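Local structure of putative signal recognition particle protein (Chaetomium thermophilum, 5CK4) at residues S21-G26 and I114-H119; A30-L35 and I166-A171; P133-T138 and S160-V165; I25-A30 and S183-Y188. The protein is the beta subunit of the signal recognition particle receptor, an Arf-like GTPase associated with secretory membranes, here with GDP bound. One frame throughout, in Å; residues are numbered along the deposited sequence.

Contact 1: S21-G26 and I114-H119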
# COMPACT_ATOMS: atom_id res chain seq x y z
N SER A 21 -1.01 -13.00 4.57
CA SER A 21 -0.19 -11.81 4.82
C SER A 21 -0.72 -10.51 4.22
O SER A 21 -1.32 -10.50 3.14
CB SER A 21 1.23 -12.04 4.29
OG SER A 21 2.05 -12.71 5.23
N VAL A 22 -0.46 -9.42 4.92
CA VAL A 22 -0.70 -8.08 4.40
C VAL A 22 0.62 -7.31 4.45
O VAL A 22 1.18 -7.10 5.53
CB VAL A 22 -1.80 -7.36 5.22
CG1 VAL A 22 -1.98 -5.92 4.76
CG2 VAL A 22 -3.14 -8.16 5.12
N LEU A 23 1.14 -6.91 3.29
CA LEU A 23 2.36 -6.11 3.26
C LEU A 23 2.11 -4.67 3.68
O LEU A 23 1.25 -3.98 3.13
CB LEU A 23 3.01 -6.11 1.86
CG LEU A 23 3.88 -7.32 1.47
CD1 LEU A 23 4.35 -7.18 0.03
CD2 LEU A 23 5.07 -7.47 2.42
N LEU A 24 2.90 -4.22 4.64
CA LEU A 24 2.83 -2.84 5.09
C LEU A 24 4.00 -2.09 4.43
O LEU A 24 5.17 -2.35 4.74
CB LEU A 24 2.91 -2.80 6.62
CG LEU A 24 2.89 -1.41 7.27
CD1 LEU A 24 1.65 -0.65 6.86
CD2 LEU A 24 2.98 -1.54 8.80
N ILE A 25 3.68 -1.18 3.52
CA ILE A 25 4.65 -0.52 2.65
C ILE A 25 4.54 0.99 2.84
O ILE A 25 3.45 1.50 3.08
CB ILE A 25 4.30 -0.82 1.16
CG1 ILE A 25 4.42 -2.31 0.86
CG2 ILE A 25 5.19 -0.05 0.20
CD1 ILE A 25 4.07 -2.65 -0.60
N GLY A 26 5.65 1.72 2.72
CA GLY A 26 5.59 3.18 2.73
C GLY A 26 6.93 3.81 3.03
O GLY A 26 7.85 3.12 3.45
N ILE A 114 2.95 -7.45 7.73
CA ILE A 114 4.37 -7.58 7.40
C ILE A 114 5.04 -6.23 7.10
O ILE A 114 4.87 -5.66 6.02
CB ILE A 114 4.59 -8.51 6.18
CG1 ILE A 114 3.83 -9.82 6.36
CG2 ILE A 114 6.09 -8.74 5.95
CD1 ILE A 114 4.06 -10.50 7.69
N ASP A 115 5.79 -5.74 8.08
CA ASP A 115 6.51 -4.48 7.97
C ASP A 115 7.62 -4.63 6.92
O ASP A 115 8.25 -5.67 6.85
CB ASP A 115 7.11 -4.13 9.34
CG ASP A 115 7.64 -2.72 9.41
OD1 ASP A 115 7.32 -1.91 8.51
OD2 ASP A 115 8.36 -2.42 10.38
N THR A 116 7.83 -3.61 6.10
CA THR A 116 8.90 -3.60 5.10
C THR A 116 9.70 -2.31 5.24
O THR A 116 9.18 -1.32 5.75
CB THR A 116 8.36 -3.69 3.66
OG1 THR A 116 7.50 -2.57 3.40
CG2 THR A 116 7.59 -4.98 3.46
N PRO A 117 10.98 -2.32 4.81
CA PRO A 117 11.76 -1.09 4.98
C PRO A 117 11.32 0.04 4.05
O PRO A 117 10.90 -0.20 2.92
CB PRO A 117 13.20 -1.54 4.68
CG PRO A 117 13.06 -2.82 3.89
CD PRO A 117 11.81 -3.47 4.41
N GLY A 118 11.42 1.27 4.54
CA GLY A 118 11.04 2.41 3.75
C GLY A 118 12.17 3.03 2.94
O GLY A 118 11.90 3.79 2.01
N HIS A 119 13.41 2.69 3.26
CA HIS A 119 14.55 3.33 2.60
C HIS A 119 14.53 3.03 1.09
O HIS A 119 14.33 1.88 0.69
CB HIS A 119 15.88 2.91 3.22
CG HIS A 119 17.02 3.79 2.82
ND1 HIS A 119 17.62 3.71 1.58
CD2 HIS A 119 17.65 4.79 3.48
CE1 HIS A 119 18.58 4.62 1.50
NE2 HIS A 119 18.62 5.29 2.64
O HOH W 1 8.22 -0.12 2.42
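Ile-114 is held by the neighbouring strand through both its own N and its own O, as expected of a parallel pair: the N donates to Val-22 O at 2.8 Å, nearly straight at 173°, and the O receives Leu-24 N. Where the second strand ends, a side chain takes over the pairing. Thr-116 OG1 donates to Leu-24 O at 2.7 Å, while the amide of the same residue reaches that oxygen only weakly. With chi1 at 60°, the hydroxyl lies between backbone N and carbonyl carbon, which turns it to the strand and leaves CG2 to meet Leu-23 CD2 at 3.7 Å. The hydroxyl probably also accepts from a water, 2.7 Å from OG1, that itself accepts from Gly-26 N and lies within bonding distance of Pro-117 O, so one solvent molecule bridges the strand ends where direct bonding stops. Ser-21 OG merely packs on Ile-114 CG1; its hydrogen bond is to Ser-160 OG. Gly-118, part of a GTP site that holds no GTP in this chain, brings its CA within 3.3 Å of Gly-26 O. Helix 32-40 packs on the Leu-24 and Asp-115 face of the sheet, helix 123-131 touches Leu-23 and Ile-25 on the other, and strand 159-170 flanks strand 21-25.

Contact 2: A30-L35 and I166-A171. With GDP (guanosine-5'-diphosphate), chain C.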
# COMPACT_ATOMS: atom_id res chain seq x y z
N ALA A 30 6.55 7.14 8.08
CA ALA A 30 5.11 7.09 7.84
C ALA A 30 4.37 6.63 9.09
O ALA A 30 3.22 7.01 9.30
CB ALA A 30 4.80 6.16 6.70
N GLY A 31 5.05 5.81 9.90
CA GLY A 31 4.44 5.23 11.09
C GLY A 31 4.29 3.71 11.00
O GLY A 31 3.46 3.12 11.68
N LYS A 32 5.09 3.07 10.15
CA LYS A 32 4.96 1.62 9.98
C LYS A 32 5.29 0.84 11.26
O LYS A 32 4.54 -0.06 11.65
CB LYS A 32 5.82 1.13 8.80
CG LYS A 32 5.39 1.76 7.45
CD LYS A 32 6.12 1.15 6.26
CE LYS A 32 7.64 1.31 6.37
NZ LYS A 32 8.06 2.71 6.72
N THR A 33 6.38 1.19 11.92
CA THR A 33 6.76 0.52 13.16
C THR A 33 5.68 0.72 14.21
O THR A 33 5.27 -0.23 14.89
CB THR A 33 8.12 1.04 13.71
OG1 THR A 33 9.14 0.87 12.72
CG2 THR A 33 8.51 0.27 14.99
N ALA A 34 5.20 1.96 14.33
CA ALA A 34 4.15 2.29 15.28
C ALA A 34 2.87 1.49 15.01
O ALA A 34 2.23 0.99 15.94
CB ALA A 34 3.87 3.79 15.26
N LEU A 35 2.49 1.40 13.74
CA LEU A 35 1.28 0.68 13.35
C LEU A 35 1.40 -0.81 13.68
O LEU A 35 0.45 -1.40 14.20
CB LEU A 35 1.00 0.86 11.86
CG LEU A 35 -0.32 0.30 11.31
CD1 LEU A 35 -1.52 0.89 12.03
CD2 LEU A 35 -0.39 0.58 9.82
N ILE A 166 -1.12 -2.58 2.56
CA ILE A 166 -1.41 -1.26 3.11
C ILE A 166 -0.24 -0.34 2.75
O ILE A 166 0.92 -0.64 3.08
CB ILE A 166 -1.58 -1.30 4.64
CG1 ILE A 166 -2.80 -2.14 5.03
CG2 ILE A 166 -1.69 0.12 5.19
CD1 ILE A 166 -2.91 -2.37 6.57
N PHE A 167 -0.53 0.74 2.03
CA PHE A 167 0.50 1.74 1.74
C PHE A 167 0.31 2.92 2.70
O PHE A 167 -0.65 3.69 2.55
CB PHE A 167 0.40 2.22 0.29
CG PHE A 167 1.51 3.16 -0.11
CD1 PHE A 167 1.39 4.53 0.13
CD2 PHE A 167 2.68 2.68 -0.69
CE1 PHE A 167 2.42 5.40 -0.23
CE2 PHE A 167 3.70 3.54 -1.05
CZ PHE A 167 3.58 4.90 -0.82
N LEU A 168 1.21 3.04 3.67
CA LEU A 168 1.08 4.06 4.72
C LEU A 168 1.90 5.30 4.37
O LEU A 168 3.03 5.19 3.93
CB LEU A 168 1.58 3.50 6.05
CG LEU A 168 1.23 4.18 7.38
CD1 LEU A 168 -0.25 4.02 7.72
CD2 LEU A 168 2.08 3.58 8.48
N LEU A 169 1.30 6.47 4.58
CA LEU A 169 2.00 7.74 4.38
C LEU A 169 1.67 8.70 5.52
O LEU A 169 0.66 8.54 6.22
CB LEU A 169 1.64 8.37 3.02
CG LEU A 169 0.14 8.68 2.75
CD1 LEU A 169 -0.27 10.07 3.31
CD2 LEU A 169 -0.16 8.61 1.26
N ASP A 170 2.52 9.71 5.69
CA ASP A 170 2.34 10.76 6.68
C ASP A 170 1.48 11.86 6.06
O ASP A 170 1.96 12.63 5.22
CB ASP A 170 3.73 11.29 7.09
CG ASP A 170 3.67 12.33 8.18
OD1 ASP A 170 2.59 12.93 8.41
OD2 ASP A 170 4.72 12.58 8.82
N ALA A 171 0.21 11.95 6.46
CA ALA A 171 -0.68 12.94 5.87
C ALA A 171 -0.32 14.37 6.25
O ALA A 171 -0.75 15.32 5.59
CB ALA A 171 -2.17 12.65 6.20
PB GDP C . 8.35 4.15 10.17
O1B GDP C . 8.50 2.76 10.71
O2B GDP C . 7.42 4.14 8.97
O3B GDP C . 9.66 4.76 9.72
O3A GDP C . 7.69 5.14 11.24
PA GDP C . 7.74 5.03 12.85
O1A GDP C . 6.86 3.92 13.34
O2A GDP C . 9.15 4.95 13.38
O5' GDP C . 7.05 6.44 13.14
C5' GDP C . 7.71 7.64 12.76
C4' GDP C . 7.31 8.72 13.75
O4' GDP C . 5.94 9.07 13.54
C3' GDP C . 7.42 8.24 15.20
O3' GDP C . 7.83 9.36 15.98
C2' GDP C . 5.99 7.89 15.58
O2' GDP C . 5.73 8.07 16.97
C1' GDP C . 5.22 8.91 14.77
N9 GDP C . 3.84 8.46 14.48
C8 GDP C . 3.43 7.27 14.01
N7 GDP C . 2.08 7.25 13.84
C5 GDP C . 1.63 8.47 14.19
C6 GDP C . 0.31 9.13 14.27
O6 GDP C . -0.72 8.50 13.92
N1 GDP C . 0.28 10.41 14.67
C2 GDP C . 1.39 11.09 15.05
N2 GDP C . 1.28 12.37 15.46
N3 GDP C . 2.63 10.54 15.01
C4 GDP C . 2.79 9.26 14.61
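Leu-168 meets the phosphate-binding loop without a single direct hydrogen bond, and its own carbonyl oxygen is buried with no polar partner: what faces Leu-168 O is the methyl of Ala-30, CB at 3.4 Å. The leucine packs against the underside of the P-loop. Its CG stands anti to the backbone N (chi1 -164°), which sends CD2 under the peptide joining Gly-31 to Lys-32, 3.4 Å from Gly-31 C, and lets CD1 cross obliquely against Leu-35 CD2. Above this apolar floor the loop turns several backbone amides and the Lys-32 and Thr-33 side chains to GDP. The beta-phosphate oxygen O2B lies 2.8 Å from Lys-32 N and 2.7 Å from Lys-32 NZ, accepting from both, the lysine chain bending at chi3 and chi4 to curl back onto it; Gly-31 N is a third donor. Thr-33 grips O1B with both N and OG1, and Ala-34 N reaches O1A of the alpha phosphate at 2.8 Å. A methionine in place of Lys-32 would probably leave O2B without its charged partner and weaken the hold on the beta phosphate, although the two backbone donors would remain. Asp-170 OD1 accepts from Ala-172 N, while OD2 forms a salt bridge with Lys-220, another GDP-binding residue. Strand 159-170 runs between strands 21-25 and 214-219, and Trp-308 of helix 306-313 touches both Leu-35 and Leu-168.

Contact 3: P133-T138 and S160-V165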
# COMPACT_ATOMS: atom_id res chain seq x y z
N PRO A 133 2.78 -13.56 -9.97
CA PRO A 133 1.40 -14.03 -10.19
C PRO A 133 0.76 -14.65 -8.95
O PRO A 133 -0.45 -14.51 -8.76
CB PRO A 133 1.57 -15.08 -11.29
CG PRO A 133 2.74 -14.59 -12.07
CD PRO A 133 3.68 -13.97 -11.07
N SER A 134 1.54 -15.33 -8.12
CA SER A 134 1.03 -15.89 -6.87
C SER A 134 2.05 -15.76 -5.74
O SER A 134 2.77 -16.71 -5.44
CB SER A 134 0.64 -17.36 -7.05
OG SER A 134 0.05 -17.88 -5.87
N PRO A 135 2.11 -14.58 -5.12
CA PRO A 135 3.18 -14.33 -4.15
C PRO A 135 2.92 -14.99 -2.79
O PRO A 135 1.81 -14.93 -2.25
CB PRO A 135 3.20 -12.80 -4.01
CG PRO A 135 1.81 -12.39 -4.33
CD PRO A 135 1.25 -13.40 -5.31
N SER A 136 3.96 -15.64 -2.27
CA SER A 136 3.94 -16.16 -0.92
C SER A 136 5.15 -15.61 -0.19
O SER A 136 6.24 -15.53 -0.76
CB SER A 136 3.96 -17.69 -0.91
OG SER A 136 2.77 -18.20 -1.47
N LEU A 137 4.95 -15.21 1.06
CA LEU A 137 6.04 -14.65 1.84
C LEU A 137 6.65 -15.72 2.73
O LEU A 137 5.93 -16.54 3.30
CB LEU A 137 5.54 -13.48 2.69
CG LEU A 137 4.88 -12.31 1.96
CD1 LEU A 137 4.71 -11.13 2.91
CD2 LEU A 137 5.70 -11.91 0.74
N THR A 138 7.97 -15.71 2.84
CA THR A 138 8.67 -16.60 3.76
C THR A 138 8.72 -15.94 5.14
O THR A 138 9.27 -14.84 5.30
CB THR A 138 10.09 -16.92 3.28
OG1 THR A 138 10.03 -17.58 2.01
CG2 THR A 138 10.79 -17.83 4.27
N SER A 160 3.30 -17.86 3.73
CA SER A 160 2.05 -17.14 3.91
C SER A 160 1.59 -16.47 2.62
O SER A 160 2.36 -15.79 1.94
CB SER A 160 2.20 -16.09 5.02
OG SER A 160 1.00 -15.34 5.16
N LYS A 161 0.31 -16.65 2.29
CA LYS A 161 -0.26 -16.08 1.08
C LYS A 161 -0.48 -14.56 1.21
O LYS A 161 -1.12 -14.10 2.16
CB LYS A 161 -1.56 -16.79 0.73
CG LYS A 161 -2.23 -16.33 -0.55
CD LYS A 161 -3.21 -17.40 -1.06
CE LYS A 161 -4.04 -16.90 -2.23
NZ LYS A 161 -4.84 -15.70 -1.86
N LEU A 162 0.07 -13.80 0.27
CA LEU A 162 -0.13 -12.35 0.24
C LEU A 162 -1.53 -12.01 -0.28
O LEU A 162 -1.88 -12.38 -1.40
CB LEU A 162 0.93 -11.70 -0.64
CG LEU A 162 0.83 -10.18 -0.76
CD1 LEU A 162 1.02 -9.52 0.61
CD2 LEU A 162 1.85 -9.66 -1.76
N LYS A 163 -2.33 -11.32 0.53
CA LYS A 163 -3.71 -11.03 0.13
C LYS A 163 -4.06 -9.55 0.07
O LYS A 163 -5.11 -9.18 -0.47
CB LYS A 163 -4.71 -11.77 1.03
CG LYS A 163 -4.61 -13.29 0.94
CD LYS A 163 -5.92 -13.97 1.28
CE LYS A 163 -6.97 -13.74 0.20
NZ LYS A 163 -8.10 -14.71 0.30
N ALA A 164 -3.21 -8.69 0.61
CA ALA A 164 -3.46 -7.26 0.55
C ALA A 164 -2.22 -6.44 0.84
O ALA A 164 -1.23 -6.95 1.35
CB ALA A 164 -4.59 -6.85 1.51
N VAL A 165 -2.31 -5.15 0.52
CA VAL A 165 -1.23 -4.21 0.76
C VAL A 165 -1.79 -3.01 1.50
O VAL A 165 -2.82 -2.48 1.12
CB VAL A 165 -0.63 -3.72 -0.57
CG1 VAL A 165 0.30 -2.49 -0.36
CG2 VAL A 165 0.12 -4.84 -1.25
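Pro-135 makes the first touch of segment 133-138 on strand 159-170, and it does so twice over. Its ring crosses the side chain of Leu-162 at about a right angle, with CG 3.7 Å from Leu-162 CD2 and also close to CB. With the leucine CG anti to its own N (chi1 180°), the CD2 branch is brought across the proline ring. The carbonyl of the same proline accepts Leu-162 N in a straight but long bond of 3.3 Å from N to O. Ser-136 opposes Lys-161 as a non-hydrogen-bonded pair, their side chains sharing one face of the sheet; its contribution is a CA-H...O contact, Ser-136 CA lying 3.3 Å from Ser-160 O. The pairing is the antiparallel element of the otherwise parallel sheet of this P-loop GTPase: strand 136-140 runs against 159-170, a central strand, and is joined on its other side by strand 96-98. Leu-137 and Ser-160 form the hydrogen-bonded pair: Leu-137 N reaches Ser-160 O at 2.8 Å and Ser-160 N returns to Leu-137 O at 3.0 Å. Leu-137 shares its face with Ser-160, and its side chain also touches Ser-21 and Leu-23 of strand 21-25 and His-129 of helix 123-131. On the same face, the hydroxyl of Ser-160 bonds Leu-19 O and Ser-21 OG, while Thr-138 carries strand 136-140 onward to bond with Tyr-97 of strand 96-98.

Contact 4: I25-A30 and S183-Y188. With GDP (guanosine-5'-diphosphate), chain C.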
# COMPACT_ATOMS: atom_id res chain seq x y z
N ILE A 25 3.68 -1.18 3.52
CA ILE A 25 4.65 -0.52 2.65
C ILE A 25 4.54 0.99 2.84
O ILE A 25 3.45 1.50 3.08
CB ILE A 25 4.30 -0.82 1.16
CG1 ILE A 25 4.42 -2.31 0.86
CG2 ILE A 25 5.19 -0.05 0.20
CD1 ILE A 25 4.07 -2.65 -0.60
N GLY A 26 5.65 1.72 2.72
CA GLY A 26 5.59 3.18 2.73
C GLY A 26 6.93 3.81 3.03
O GLY A 26 7.85 3.12 3.45
N PRO A 27 7.04 5.13 2.81
CA PRO A 27 8.32 5.79 3.07
C PRO A 27 8.63 5.79 4.56
O PRO A 27 7.73 5.66 5.39
CB PRO A 27 8.09 7.22 2.59
CG PRO A 27 6.60 7.43 2.69
CD PRO A 27 5.98 6.08 2.42
N SER A 28 9.91 5.93 4.90
CA SER A 28 10.30 6.04 6.30
C SER A 28 9.58 7.20 6.99
O SER A 28 9.31 8.22 6.37
CB SER A 28 11.81 6.24 6.40
OG SER A 28 12.50 5.14 5.83
N GLY A 29 9.28 7.04 8.28
CA GLY A 29 8.58 8.07 9.04
C GLY A 29 7.07 8.04 8.90
O GLY A 29 6.37 8.84 9.51
N ALA A 30 6.55 7.14 8.08
CA ALA A 30 5.11 7.09 7.84
C ALA A 30 4.37 6.63 9.09
O ALA A 30 3.22 7.01 9.30
CB ALA A 30 4.80 6.16 6.70
N SER A 183 5.85 14.28 -3.92
CA SER A 183 6.50 13.74 -5.11
C SER A 183 7.19 12.41 -4.84
O SER A 183 7.05 11.46 -5.62
CB SER A 183 7.53 14.74 -5.65
OG SER A 183 6.89 15.90 -6.14
N GLN A 184 7.94 12.34 -3.75
CA GLN A 184 8.70 11.13 -3.44
C GLN A 184 7.80 9.99 -3.01
O GLN A 184 8.01 8.83 -3.38
CB GLN A 184 9.78 11.42 -2.39
CG GLN A 184 10.87 12.33 -2.93
CD GLN A 184 11.98 12.63 -1.94
OE1 GLN A 184 12.03 12.06 -0.85
NE2 GLN A 184 12.87 13.54 -2.31
N THR A 185 6.76 10.31 -2.25
CA THR A 185 5.79 9.32 -1.83
C THR A 185 4.98 8.78 -3.00
O THR A 185 4.75 7.57 -3.10
CB THR A 185 4.84 9.91 -0.76
OG1 THR A 185 5.61 10.34 0.36
CG2 THR A 185 3.81 8.89 -0.31
N ALA A 186 4.55 9.67 -3.88
CA ALA A 186 3.78 9.25 -5.05
C ALA A 186 4.62 8.39 -6.00
O ALA A 186 4.11 7.51 -6.66
CB ALA A 186 3.25 10.45 -5.80
N SER A 187 5.91 8.69 -6.07
CA SER A 187 6.81 7.89 -6.90
C SER A 187 6.84 6.43 -6.43
O SER A 187 6.80 5.51 -7.24
CB SER A 187 8.21 8.51 -6.90
OG SER A 187 9.08 7.76 -7.72
N TYR A 188 6.92 6.24 -5.12
CA TYR A 188 6.87 4.90 -4.53
C TYR A 188 5.53 4.23 -4.80
O TYR A 188 5.46 3.08 -5.24
CB TYR A 188 7.11 4.98 -3.02
CG TYR A 188 7.44 3.67 -2.34
CD1 TYR A 188 7.57 2.48 -3.05
CD2 TYR A 188 7.63 3.63 -0.96
CE1 TYR A 188 7.87 1.28 -2.40
CE2 TYR A 188 7.92 2.45 -0.31
CZ TYR A 188 8.04 1.28 -1.04
OH TYR A 188 8.37 0.12 -0.36
PB GDP C . 8.35 4.15 10.17
O1B GDP C . 8.50 2.76 10.71
O2B GDP C . 7.42 4.14 8.97
O3B GDP C . 9.66 4.76 9.72
O3A GDP C . 7.69 5.14 11.24
PA GDP C . 7.74 5.03 12.85
O1A GDP C . 6.86 3.92 13.34
O2A GDP C . 9.15 4.95 13.38
O5' GDP C . 7.05 6.44 13.14
C5' GDP C . 7.71 7.64 12.76
C4' GDP C . 7.31 8.72 13.75
O4' GDP C . 5.94 9.07 13.54
C3' GDP C . 7.42 8.24 15.20
O3' GDP C . 7.83 9.36 15.98
C2' GDP C . 5.99 7.89 15.58
O2' GDP C . 5.73 8.07 16.97
C1' GDP C . 5.22 8.91 14.77
N9 GDP C . 3.84 8.46 14.48
C8 GDP C . 3.43 7.27 14.01
N7 GDP C . 2.08 7.25 13.84
C5 GDP C . 1.63 8.47 14.19
C6 GDP C . 0.31 9.13 14.27
O6 GDP C . -0.72 8.50 13.92
N1 GDP C . 0.28 10.41 14.67
C2 GDP C . 1.39 11.09 15.05
N2 GDP C . 1.28 12.37 15.46
N3 GDP C . 2.63 10.54 15.01
C4 GDP C . 2.79 9.26 14.61
O HOH W 1 8.22 -0.12 2.42
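The ring of Tyr-188 presents its edge to the start of the P-loop: Gly-26 C approaches CE2 at 3.7 Å, Pro-27 N lies near CD2, and Gly-26 O and a bound water lie at the edge in the ring plane. Arg-123 of helix 123-131 makes a cation-pi contact with the same ring. In this Walker A arrangement, strand 21-25 leads through the loop to helix 32-40, and helix 180-201 packs against the loop's first residues. The tyrosine CG is anti to the backbone N (chi1 -165°), which carries the ring from the helix to the strand end. There Ile-25 CG2 meets it obliquely, 3.2 Å from OH and 3.4 Å from CZ. One turn earlier in the helix, Thr-185 OG1 packs against Pro-27 CG at 3.9 Å, its hydrogen bond being spent on Tyr-181 O. A phenylalanine instead of Tyr-188 would probably keep the edge packing but take from the water its phenolic partner and cut the water-mediated link from the helix to Gly-26 N. The backbone angles of Gly-26 leave no room for a side chain beside the carbonyl O of Ile-25. Beyond it, Pro-27 to Ala-30 form a type II turn, whose third residue, Gly-29, gives its N to GDP O3B at 2.7 Å. The bound water lies 2.8 Å from Tyr-188 OH.

In the fold
From the N terminus, strand 21-25 comes first and serves contacts 1 and 4, which share Ile-25, Gly-26 and a water. Contact 1 closes when the chain returns at 114-119, joining two parallel strands. Contact 3 then opens and closes in series after it, with the antiparallel pairing of 133-138 and 160-165. Contact 2 starts at 30-35, within the span of contact 1, and ends beyond it at 166-171, so the two cross; contact 3 falls wholly inside contact 2. The loop of contact 4, from 25-30 to 183-188, encloses both. Strand 159-170 serves contacts 2 and 3, whose centres lie about 20 Å apart, and joins the antiparallel pairing to the GDP site.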